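Local coordinates for protein insensitive (Drosophila melanogaster, PDB 4IX7), which represses genes of neural development by binding the palindromic DNA sequence CCAATTGG through its BEN domain and acts as a corepressor for Su(H), at residues C[40-43]-C[44-48]. Numbering follows the deposited sequence.
Sequences DRET and LATHS. With nucleotides of chain B.
Helix 41-46 of the BEN domain has side-chain contacts at both ends, Asp-40 at the N-cap and Thr-46 and His-47 one turn past Glu-42 and Thr-43. At the start, Asp-40 OD1 accepts from Thr-43 N at 2.8 Å, nearly along the C-O axis, and from Thr-43 OG1, which comes from above the carboxylate plane. Leu-44 N bonds to Asp-40 O. At the far end, Thr-46 OG1 lies between its own backbone N and carbonyl carbon (chi1 57°), from which it donates to Glu-42 O at 2.9 Å while accepting from His-47 ND1 at 3.0 Å, in the imidazole plane. Thr-43 CG2 sits over one face of that ring, 4.1 Å from its centroid, a CH-pi contact. With an alanine at Thr-46, His-47 ND1 would probably lose this acceptor and Glu-42 O its hydroxyl donor, leaving the ring freer to turn. Arg-41 reaches the DNA: its CG packs 3.5 Å from C6 of the DG1 base of chain B, while NH1 forms salt bridges with a DNA phosphate and Glu-102 of helix 88-112. An Asp N-cap and a threonine hydroxyl bonded to the carbonyl four residues back, both common in helices, bracket this short helix beside the DNA.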
ATOM      1  N   ASP C  40     -16.437 -15.297  -8.671  1.00 18.51           N
ATOM      2  CA  ASP C  40     -16.929 -16.005  -7.492  1.00 16.37           C
ATOM      3  C   ASP C  40     -15.896 -15.948  -6.358  1.00 17.08           C
ATOM      4  O   ASP C  40     -14.711 -15.674  -6.596  1.00 16.73           O
ATOM      5  CB  ASP C  40     -17.403 -17.434  -7.807  1.00 22.94           C
ATOM      6  CG  ASP C  40     -16.333 -18.304  -8.430  1.00 26.81           C
ATOM      7  OD1 ASP C  40     -15.174 -18.273  -7.977  1.00 32.88           O
ATOM      8  OD2 ASP C  40     -16.674 -19.069  -9.368  1.00 35.74           O
ATOM      9  N   ARG C  41     -16.344 -16.166  -5.124  1.00 18.99           N
ATOM     10  CA  ARG C  41     -15.458 -16.008  -3.972  1.00 19.25           C
ATOM     11  C   ARG C  41     -14.301 -16.993  -4.031  1.00 16.17           C
ATOM     12  O   ARG C  41     -13.190 -16.669  -3.612  1.00 18.41           O
ATOM     13  CB  ARG C  41     -16.204 -16.174  -2.641  1.00 17.63           C
ATOM     14  CG  ARG C  41     -17.406 -15.282  -2.463  1.00 22.72           C
ATOM     15  CD  ARG C  41     -17.086 -13.808  -2.608  1.00 18.86           C
ATOM     16  NE  ARG C  41     -18.320 -13.040  -2.438  1.00 23.83           N
ATOM     17  CZ  ARG C  41     -18.642 -12.355  -1.346  1.00 21.67           C
ATOM     18  NH1 ARG C  41     -17.803 -12.283  -0.319  1.00 22.90           N
ATOM     19  NH2 ARG C  41     -19.798 -11.707  -1.302  1.00 22.00           N
ATOM     20  N   GLU C  42     -14.559 -18.190  -4.551  1.00 17.77           N
ATOM     21  CA  GLU C  42     -13.505 -19.202  -4.641  1.00 21.35           C
ATOM     22  C   GLU C  42     -12.364 -18.739  -5.546  1.00 18.87           C
ATOM     23  O   GLU C  42     -11.196 -18.958  -5.234  1.00 18.74           O
ATOM     24  CB  GLU C  42     -14.057 -20.546  -5.116  1.00 22.06           C
ATOM     25  CG  GLU C  42     -13.083 -21.718  -4.957  1.00 23.07           C
ATOM     26  CD  GLU C  42     -12.270 -22.017  -6.213  1.00 44.10           C
ATOM     27  OE1 GLU C  42     -11.351 -22.866  -6.137  1.00 51.33           O
ATOM     28  OE2 GLU C  42     -12.543 -21.414  -7.276  1.00 48.16           O
ATOM     29  N   THR C  43     -12.707 -18.100  -6.661  1.00 16.45           N
ATOM     30  CA  THR C  43     -11.699 -17.535  -7.553  1.00 14.85           C
ATOM     31  C   THR C  43     -10.867 -16.462  -6.842  1.00 13.80           C
ATOM     32  O   THR C  43      -9.635 -16.454  -6.935  1.00 15.08           O
ATOM     33  CB  THR C  43     -12.358 -16.936  -8.813  1.00 18.86           C
ATOM     34  OG1 THR C  43     -13.058 -17.970  -9.520  1.00 21.08           O
ATOM     35  CG2 THR C  43     -11.315 -16.344  -9.721  1.00 14.96           C
ATOM     36  N   LEU C  44     -11.546 -15.562  -6.130  1.00 14.47           N
ATOM     37  CA  LEU C  44     -10.858 -14.510  -5.394  1.00 14.36           C
ATOM     38  C   LEU C  44      -9.948 -15.094  -4.320  1.00 14.26           C
ATOM     39  O   LEU C  44      -8.877 -14.554  -4.031  1.00 17.02           O
ATOM     40  CB  LEU C  44     -11.874 -13.566  -4.742  1.00 15.06           C
ATOM     41  CG  LEU C  44     -12.765 -12.803  -5.726  1.00 14.78           C
ATOM     42  CD1 LEU C  44     -13.790 -11.972  -4.956  1.00 15.81           C
ATOM     43  CD2 LEU C  44     -11.925 -11.905  -6.619  1.00 14.89           C
ATOM     44  N   ALA C  45     -10.383 -16.204  -3.728  1.00 15.41           N
ATOM     45  CA  ALA C  45      -9.638 -16.784  -2.617  1.00 16.56           C
ATOM     46  C   ALA C  45      -8.395 -17.542  -3.082  1.00 21.53           C
ATOM     47  O   ALA C  45      -7.462 -17.752  -2.305  1.00 22.86           O
ATOM     48  CB  ALA C  45     -10.533 -17.695  -1.819  1.00 16.04           C
ATOM     49  N   THR C  46      -8.376 -17.942  -4.347  1.00 16.17           N
ATOM     50  CA  THR C  46      -7.289 -18.783  -4.862  1.00 14.05           C
ATOM     51  C   THR C  46      -6.403 -18.105  -5.894  1.00 15.85           C
ATOM     52  O   THR C  46      -5.438 -18.707  -6.363  1.00 17.50           O
ATOM     53  CB  THR C  46      -7.844 -20.064  -5.514  1.00 16.74           C
ATOM     54  OG1 THR C  46      -8.763 -19.717  -6.565  1.00 16.82           O
ATOM     55  CG2 THR C  46      -8.550 -20.919  -4.481  1.00 18.66           C
ATOM     56  N   HIS C  47      -6.732 -16.868  -6.259  1.00 14.07           N
ATOM     57  CA  HIS C  47      -5.976 -16.123  -7.259  1.00 14.48           C
ATOM     58  C   HIS C  47      -5.404 -14.857  -6.642  1.00 14.03           C
ATOM     59  O   HIS C  47      -5.768 -14.481  -5.525  1.00 16.24           O
ATOM     60  CB  HIS C  47      -6.866 -15.755  -8.449  1.00 13.97           C
ATOM     61  CG  HIS C  47      -7.213 -16.921  -9.321  1.00 13.48           C
ATOM     62  ND1 HIS C  47      -7.894 -18.031  -8.858  1.00 17.41           N
ATOM     63  CD2 HIS C  47      -6.963 -17.154 -10.632  1.00 17.49           C
ATOM     64  CE1 HIS C  47      -8.053 -18.889  -9.853  1.00 19.55           C
ATOM     65  NE2 HIS C  47      -7.498 -18.384 -10.938  1.00 17.85           N
ATOM     66  N   SER C  48      -4.511 -14.210  -7.382  1.00 15.40           N
ATOM     67  CA  SER C  48      -3.945 -12.934  -6.990  1.00 15.08           C
ATOM     68  C   SER C  48      -3.988 -11.944  -8.152  1.00 14.61           C
ATOM     69  O   SER C  48      -4.311 -12.300  -9.289  1.00 15.98           O
ATOM     70  CB  SER C  48      -2.502 -13.116  -6.516  1.00 17.29           C
ATOM     71  OG  SER C  48      -1.688 -13.590  -7.584  1.00 16.52           O
TER
ATOM     72  O5'  DG B   1     -23.613 -12.744   1.667  1.00 33.21           O
ATOM     73  C5'  DG B   1     -23.347 -12.863   3.059  1.00 25.33           C
ATOM     74  C4'  DG B   1     -22.004 -13.528   3.287  1.00 19.22           C
ATOM     75  O4'  DG B   1     -21.945 -14.835   2.672  1.00 19.82           O
ATOM     76  C3'  DG B   1     -20.842 -12.819   2.619  1.00 19.13           C
ATOM     77  O3'  DG B   1     -20.475 -11.795   3.497  1.00 22.71           O
ATOM     78  C2'  DG B   1     -19.773 -13.894   2.570  1.00 21.52           C
ATOM     79  C1'  DG B   1     -20.612 -15.127   2.273  1.00 20.53           C
ATOM     80  N9   DG B   1     -20.685 -15.543   0.876  1.00 20.81           N
ATOM     81  C8   DG B   1     -21.487 -14.978  -0.080  1.00 24.33           C
ATOM     82  N7   DG B   1     -21.382 -15.556  -1.243  1.00 22.59           N
ATOM     83  C5   DG B   1     -20.473 -16.575  -1.041  1.00 20.65           C
ATOM     84  C6   DG B   1     -19.978 -17.533  -1.958  1.00 25.76           C
ATOM     85  O6   DG B   1     -20.263 -17.654  -3.154  1.00 30.20           O
ATOM     86  N1   DG B   1     -19.066 -18.398  -1.367  1.00 23.29           N
ATOM     87  C2   DG B   1     -18.689 -18.337  -0.050  1.00 24.10           C
ATOM     88  N2   DG B   1     -17.795 -19.260   0.329  1.00 29.75           N
ATOM     89  N3   DG B   1     -19.143 -17.440   0.827  1.00 24.02           N
ATOM     90  C4   DG B   1     -20.029 -16.588   0.261  1.00 18.58           C
TER